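Local coordinates for alanine racemase (Corynebacterium glutamicum, PDB 2DY3), which belongs to the alanine racemase family, binds pyridoxal-5'-phosphate at a TIM-barrel-type N-terminal domain with help from the C-terminal domain, and assembles as a dimer, at residues B[30-35]-B[78-83]; B[55-60]-B[66-71]. One frame throughout, in Å; residues are numbered along the deposited sequence.

How the contacts relate
After strand 4-8 and helix 10-24, the chain enters strand 28-32, whose end begins segment 30-35; helices 34-38 and 42-50 follow before strand 56-59, helix 62-70 and strand 76-81. Contact 2 (55-60 with 66-71) closes a short loop of five intervening residues. Contact 1 (30-35 with 78-83) spans 42 residues and contains the whole of contact 2, so the two nest and do not cross. Strand 56-59 lies between the two strands of contact 1 in the parallel barrel sheet. The two contacts meet on this strand: Trp80 CH2 packs 3.5 Å from Gly58 C, while Phe57 and Val59 face helix 62-70. The contact centres are about 8 Å apart.

Contact 1: residues B[30-35]-B[78-83]; sequences MAVVKA and LCWIWT. With PLP (pyridoxal-5'-phosphate), chain F.
Trp80 turns the rim of its indole toward Lys34 and Val32: CZ2 lies 4.2 Å from Lys34 CD, and CH2 faces Val32 CG1, both carbons sitting at the ring edge near its plane. Deeper in the barrel, Met30 and Leu78 meet with side chains crossing at about a right angle. Met30 bends at chi3 (-92°), which swings CE to 3.5 Å from Leu78 CB, a tight carbon pair. These contacts span the barrel-facing side of strand 56-59: Met30 rests on Ala56, and Trp80 lies against Gly58.

Pyridoxal-5'-phosphate binds over this apolar floor. Lys34 NZ is covalently joined to PLP C4A at 1.3 Å, the length of an imine C=N. The lysine chain runs extended beyond CG to reach it. NZ is 3.0 Å from PLP O3, showing that it lies on the O3 side of C4A. Trp80 CZ2 approaches PLP C2 and C3 at 3.6 Å each, with the indole and pyridine planes inclined by about 28°, and methyl C2A sits over one indole face, offset toward its rim. Val32 CG2 touches PLP C6 at 3.6 Å from the same side of the pyridine.

Outside this shell, Val32 O accepts a hydrogen bond from Tyr220 OH, and Asp305 of the second subunit packs on Lys34. Further hydrogen bonds to PLP come from Tyr38, Ser199, Gly216, Leu217 and Tyr346. The geometry implies an internal aldimine, with one covalent link fixing C4A while Val32 and Trp80 support one pyridine face through carbon contacts.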
loop_
_atom_site.group_PDB
_atom_site.type_symbol
_atom_site.label_atom_id
_atom_site.label_comp_id
_atom_site.label_asym_id
_atom_site.label_seq_id
_atom_site.Cartn_x
_atom_site.Cartn_y
_atom_site.Cartn_z
ATOM N N MET B 30 16.119 -18.707 -10.751
ATOM C CA MET B 30 16.136 -17.268 -10.486
ATOM C C MET B 30 14.903 -16.964 -9.655
ATOM O O MET B 30 13.783 -17.217 -10.088
ATOM C CB MET B 30 16.069 -16.450 -11.778
ATOM C CG MET B 30 16.013 -14.939 -11.524
ATOM S SD MET B 30 15.936 -13.933 -13.029
ATOM C CE MET B 30 17.709 -13.644 -13.294
ATOM N N ALA B 31 15.107 -16.426 -8.463
ATOM C CA ALA B 31 13.989 -16.097 -7.586
ATOM C C ALA B 31 13.517 -14.666 -7.824
ATOM O O ALA B 31 14.277 -13.714 -7.643
ATOM C CB ALA B 31 14.402 -16.274 -6.124
ATOM N N VAL B 32 12.262 -14.509 -8.229
ATOM C CA VAL B 32 11.742 -13.167 -8.466
ATOM C C VAL B 32 11.264 -12.571 -7.150
ATOM O O VAL B 32 10.254 -12.998 -6.594
ATOM C CB VAL B 32 10.586 -13.179 -9.494
ATOM C CG1 VAL B 32 10.020 -11.771 -9.662
ATOM C CG2 VAL B 32 11.093 -13.698 -10.827
ATOM N N VAL B 33 11.994 -11.576 -6.657
ATOM C CA VAL B 33 11.644 -10.942 -5.395
ATOM C C VAL B 33 11.374 -9.451 -5.481
ATOM O O VAL B 33 11.648 -8.707 -4.539
ATOM C CB VAL B 33 12.728 -11.202 -4.323
ATOM C CG1 VAL B 33 12.869 -12.691 -4.101
ATOM C CG2 VAL B 33 14.062 -10.592 -4.750
ATOM N N LYS B 34 10.822 -9.022 -6.612
ATOM C CA LYS B 34 10.471 -7.618 -6.818
ATOM C C LYS B 34 9.354 -7.236 -5.826
ATOM O O LYS B 34 8.796 -8.097 -5.134
ATOM C CB LYS B 34 9.973 -7.419 -8.257
ATOM C CG LYS B 34 8.635 -8.106 -8.531
ATOM C CD LYS B 34 8.411 -8.451 -10.008
ATOM C CE LYS B 34 6.953 -8.832 -10.182
ATOM N NZ LYS B 34 6.461 -9.503 -11.423
ATOM N N ALA B 35 9.030 -5.948 -5.756
ATOM C CA ALA B 35 7.977 -5.467 -4.859
ATOM C C ALA B 35 8.241 -5.865 -3.406
ATOM O O ALA B 35 7.320 -6.220 -2.667
ATOM C CB ALA B 35 6.629 -6.015 -5.312
ATOM N N LEU B 78 19.090 -9.747 -11.893
ATOM C CA LEU B 78 18.556 -9.163 -13.126
ATOM C C LEU B 78 17.482 -8.114 -12.829
ATOM O O LEU B 78 16.604 -8.322 -11.996
ATOM C CB LEU B 78 17.966 -10.253 -14.021
ATOM C CG LEU B 78 17.311 -9.811 -15.338
ATOM C CD1 LEU B 78 18.309 -9.094 -16.247
ATOM C CD2 LEU B 78 16.755 -11.037 -16.036
ATOM N N CYS B 79 17.565 -6.989 -13.529
ATOM C CA CYS B 79 16.634 -5.875 -13.373
ATOM C C CYS B 79 16.022 -5.579 -14.754
ATOM O O CYS B 79 16.742 -5.465 -15.744
ATOM C CB CYS B 79 17.432 -4.683 -12.805
ATOM S SG CYS B 79 16.904 -3.036 -13.212
ATOM N N TRP B 80 14.701 -5.464 -14.840
ATOM C CA TRP B 80 14.099 -5.220 -16.150
ATOM C C TRP B 80 13.252 -3.965 -16.365
ATOM O O TRP B 80 12.689 -3.785 -17.444
ATOM C CB TRP B 80 13.314 -6.463 -16.604
ATOM C CG TRP B 80 12.370 -7.002 -15.583
ATOM C CD1 TRP B 80 11.151 -6.497 -15.244
ATOM C CD2 TRP B 80 12.592 -8.128 -14.726
ATOM N NE1 TRP B 80 10.600 -7.236 -14.224
ATOM C CE2 TRP B 80 11.467 -8.242 -13.887
ATOM C CE3 TRP B 80 13.637 -9.049 -14.584
ATOM C CZ2 TRP B 80 11.355 -9.237 -12.920
ATOM C CZ3 TRP B 80 13.525 -10.036 -13.621
ATOM C CH2 TRP B 80 12.394 -10.123 -12.801
ATOM N N ILE B 81 13.158 -3.097 -15.363
ATOM C CA ILE B 81 12.391 -1.862 -15.525
ATOM C C ILE B 81 13.236 -0.662 -15.115
ATOM O O ILE B 81 13.366 -0.346 -13.933
ATOM C CB ILE B 81 11.079 -1.865 -14.694
ATOM C CG1 ILE B 81 10.150 -2.978 -15.183
ATOM C CG2 ILE B 81 10.363 -0.541 -14.859
ATOM C CD1 ILE B 81 8.813 -3.029 -14.455
ATOM N N TRP B 82 13.819 -0.010 -16.114
ATOM C CA TRP B 82 14.662 1.163 -15.911
ATOM C C TRP B 82 14.669 1.939 -17.217
ATOM O O TRP B 82 14.205 1.434 -18.235
ATOM C CB TRP B 82 16.100 0.747 -15.581
ATOM C CG TRP B 82 16.750 -0.114 -16.643
ATOM C CD1 TRP B 82 16.552 -1.450 -16.847
ATOM C CD2 TRP B 82 17.709 0.301 -17.631
ATOM N NE1 TRP B 82 17.328 -1.893 -17.893
ATOM C CE2 TRP B 82 18.047 -0.840 -18.392
ATOM C CE3 TRP B 82 18.315 1.524 -17.945
ATOM C CZ2 TRP B 82 18.967 -0.794 -19.449
ATOM C CZ3 TRP B 82 19.224 1.569 -18.993
ATOM C CH2 TRP B 82 19.541 0.416 -19.733
ATOM N N THR B 83 15.177 3.166 -17.181
ATOM C CA THR B 83 15.269 3.989 -18.379
ATOM C C THR B 83 16.665 4.578 -18.412
ATOM O O THR B 83 17.302 4.740 -17.377
ATOM C CB THR B 83 14.245 5.148 -18.387
ATOM O OG1 THR B 83 14.512 6.027 -17.286
ATOM C CG2 THR B 83 12.815 4.602 -18.292
HETATM N N1 PLP F . 9.358 -12.507 -14.644
HETATM C C2 PLP F . 9.016 -11.163 -14.824
HETATM C C2A PLP F . 9.610 -10.394 -15.993
HETATM C C3 PLP F . 8.118 -10.559 -13.912
HETATM O O3 PLP F . 7.762 -9.236 -14.075
HETATM C C4 PLP F . 7.587 -11.325 -12.829
HETATM C C4A PLP F . 6.571 -10.728 -11.820
HETATM C C5 PLP F . 7.961 -12.708 -12.700
HETATM C C6 PLP F . 8.843 -13.270 -13.608
HETATM C C5A PLP F . 7.431 -13.593 -11.613
HETATM O O4P PLP F . 6.179 -14.156 -11.982
HETATM P P PLP F . 5.281 -15.162 -11.080
HETATM O O1P PLP F . 5.045 -14.543 -9.781
HETATM O O2P PLP F . 4.068 -15.283 -11.889
HETATM O O3P PLP F . 6.113 -16.382 -10.998
#

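Contact 2: residues B[55-60]-B[66-71]; sequences DAFGVA and MQLRDI
Strand 56-59 and helix 62-70 form the first strand and the helix of a beta-alpha-beta unit of the TIM-type barrel, completed by strand 76-81, and within 66-71 Leu68 is the side chain that meets the strand. The evidence is a single methyl: Leu68 CD1 lies 3.6 Å from Val59 CG1 and 3.8 Å from Phe57 CB. With chi2 at -177°, CD1 stands anti to CA, the extended end of the side chain, and so spans the gap between backbones whose closest CA atoms, those of Phe57 and Leu68, are 8.5 Å apart.

Phe57 and Val59 both direct CB at the helix, as alternate residues of a strand should, while Gly58 between them would direct a CB the other way. The side chains of Val59 and Leu68 run antiparallel alongside each other. All three contact residues are buried; the segments bury 126 Å² between them, and the side-chain pairs that meet are apolar.

Val42 of helix 42-50 and Val77 of strand 76-81 also touch Leu68, so the leucine joins this helix to its neighbours on the barrel exterior. Within the helix, Asp70 N bonds to Met66 O at 3.0 Å, one turn that brackets Leu68. Next to it, the Arg69 guanidinium holds the loop before strand 76-81 (NH1 to Ile73 O and Gln75 O) and the segment after helix 88-92 (NE to Arg94 O, NH2 to Asn95 O).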
loop_
_atom_site.group_PDB
_atom_site.type_symbol
_atom_site.label_atom_id
_atom_site.label_comp_id
_atom_site.label_asym_id
_atom_site.label_seq_id
_atom_site.Cartn_x
_atom_site.Cartn_y
_atom_site.Cartn_z
ATOM N N ASP B 55 19.892 -19.586 -7.683
ATOM C CA ASP B 55 21.067 -19.334 -8.511
ATOM C C ASP B 55 21.144 -17.866 -8.891
ATOM O O ASP B 55 22.208 -17.351 -9.247
ATOM C CB ASP B 55 20.989 -20.176 -9.779
ATOM C CG ASP B 55 21.044 -21.656 -9.486
ATOM O OD1 ASP B 55 22.108 -22.117 -9.030
ATOM O OD2 ASP B 55 20.028 -22.347 -9.696
ATOM N N ALA B 56 20.005 -17.189 -8.807
ATOM C CA ALA B 56 19.942 -15.782 -9.173
ATOM C C ALA B 56 18.658 -15.151 -8.655
ATOM O O ALA B 56 17.791 -15.841 -8.116
ATOM C CB ALA B 56 20.019 -15.647 -10.690
ATOM N N PHE B 57 18.544 -13.835 -8.820
ATOM C CA PHE B 57 17.364 -13.100 -8.381
ATOM C C PHE B 57 16.904 -12.136 -9.462
ATOM O O PHE B 57 17.718 -11.574 -10.202
ATOM C CB PHE B 57 17.672 -12.318 -7.104
ATOM C CG PHE B 57 17.824 -13.184 -5.885
ATOM C CD1 PHE B 57 16.712 -13.586 -5.160
ATOM C CD2 PHE B 57 19.077 -13.617 -5.479
ATOM C CE1 PHE B 57 16.846 -14.408 -4.046
ATOM C CE2 PHE B 57 19.222 -14.438 -4.372
ATOM C CZ PHE B 57 18.100 -14.833 -3.652
ATOM N N GLY B 58 15.595 -11.955 -9.555
ATOM C CA GLY B 58 15.050 -11.047 -10.539
ATOM C C GLY B 58 14.211 -9.978 -9.864
ATOM O O GLY B 58 13.417 -10.278 -8.960
ATOM N N VAL B 59 14.412 -8.727 -10.268
ATOM C CA VAL B 59 13.624 -7.628 -9.720
ATOM C C VAL B 59 13.228 -6.711 -10.857
ATOM O O VAL B 59 13.736 -6.833 -11.977
ATOM C CB VAL B 59 14.390 -6.777 -8.661
ATOM C CG1 VAL B 59 14.622 -7.592 -7.401
ATOM C CG2 VAL B 59 15.706 -6.261 -9.243
ATOM N N ALA B 60 12.311 -5.796 -10.565
ATOM C CA ALA B 60 11.850 -4.857 -11.574
ATOM C C ALA B 60 12.756 -3.651 -11.734
ATOM O O ALA B 60 13.238 -3.376 -12.831
ATOM C CB ALA B 60 10.442 -4.385 -11.245
ATOM N N MET B 66 19.665 -2.869 -6.501
ATOM C CA MET B 66 20.702 -2.318 -5.634
ATOM C C MET B 66 20.457 -2.682 -4.169
ATOM O O MET B 66 21.409 -2.876 -3.406
ATOM C CB MET B 66 20.809 -0.793 -5.827
ATOM C CG MET B 66 21.563 -0.405 -7.113
ATOM S SD MET B 66 21.701 1.372 -7.482
ATOM C CE MET B 66 23.137 1.824 -6.442
ATOM N N GLN B 67 19.187 -2.796 -3.782
ATOM C CA GLN B 67 18.837 -3.164 -2.408
ATOM C C GLN B 67 19.279 -4.610 -2.142
ATOM O O GLN B 67 19.695 -4.952 -1.032
ATOM C CB GLN B 67 17.322 -3.018 -2.178
ATOM C CG GLN B 67 16.846 -3.477 -0.791
ATOM C CD GLN B 67 15.349 -3.291 -0.573
ATOM O OE1 GLN B 67 14.549 -3.483 -1.490
ATOM N NE2 GLN B 67 14.964 -2.928 0.648
ATOM N N LEU B 68 19.196 -5.457 -3.165
ATOM C CA LEU B 68 19.616 -6.846 -3.017
ATOM C C LEU B 68 21.114 -6.915 -2.728
ATOM O O LEU B 68 21.557 -7.678 -1.870
ATOM C CB LEU B 68 19.289 -7.647 -4.282
ATOM C CG LEU B 68 17.794 -7.912 -4.479
ATOM C CD1 LEU B 68 17.572 -8.763 -5.718
ATOM C CD2 LEU B 68 17.248 -8.613 -3.244
ATOM N N ARG B 69 21.893 -6.120 -3.454
ATOM C CA ARG B 69 23.332 -6.104 -3.243
ATOM C C ARG B 69 23.609 -5.574 -1.844
ATOM O O ARG B 69 24.520 -6.050 -1.174
ATOM C CB ARG B 69 24.028 -5.234 -4.296
ATOM C CG ARG B 69 24.126 -5.883 -5.678
ATOM C CD ARG B 69 25.146 -7.027 -5.729
ATOM N NE ARG B 69 25.199 -7.630 -7.063
ATOM C CZ ARG B 69 24.828 -8.876 -7.351
ATOM N NH1 ARG B 69 24.377 -9.681 -6.398
ATOM N NH2 ARG B 69 24.882 -9.309 -8.602
ATOM N N ASP B 70 22.807 -4.600 -1.410
ATOM C CA ASP B 70 22.945 -4.003 -0.081
ATOM C C ASP B 70 22.828 -5.025 1.053
ATOM O O ASP B 70 23.614 -4.995 2.001
ATOM C CB ASP B 70 21.888 -2.912 0.143
ATOM C CG ASP B 70 22.301 -1.556 -0.419
ATOM O OD1 ASP B 70 23.462 -1.408 -0.853
ATOM O OD2 ASP B 70 21.459 -0.632 -0.413
ATOM N N ILE B 71 21.846 -5.919 0.974
ATOM C CA ILE B 71 21.680 -6.909 2.031
ATOM C C ILE B 71 22.711 -8.031 1.951
ATOM O O ILE B 71 22.760 -8.900 2.823
ATOM C CB ILE B 71 20.263 -7.521 2.032
ATOM C CG1 ILE B 71 20.010 -8.283 0.737
ATOM C CG2 ILE B 71 19.225 -6.423 2.210
ATOM C CD1 ILE B 71 18.619 -8.867 0.662
#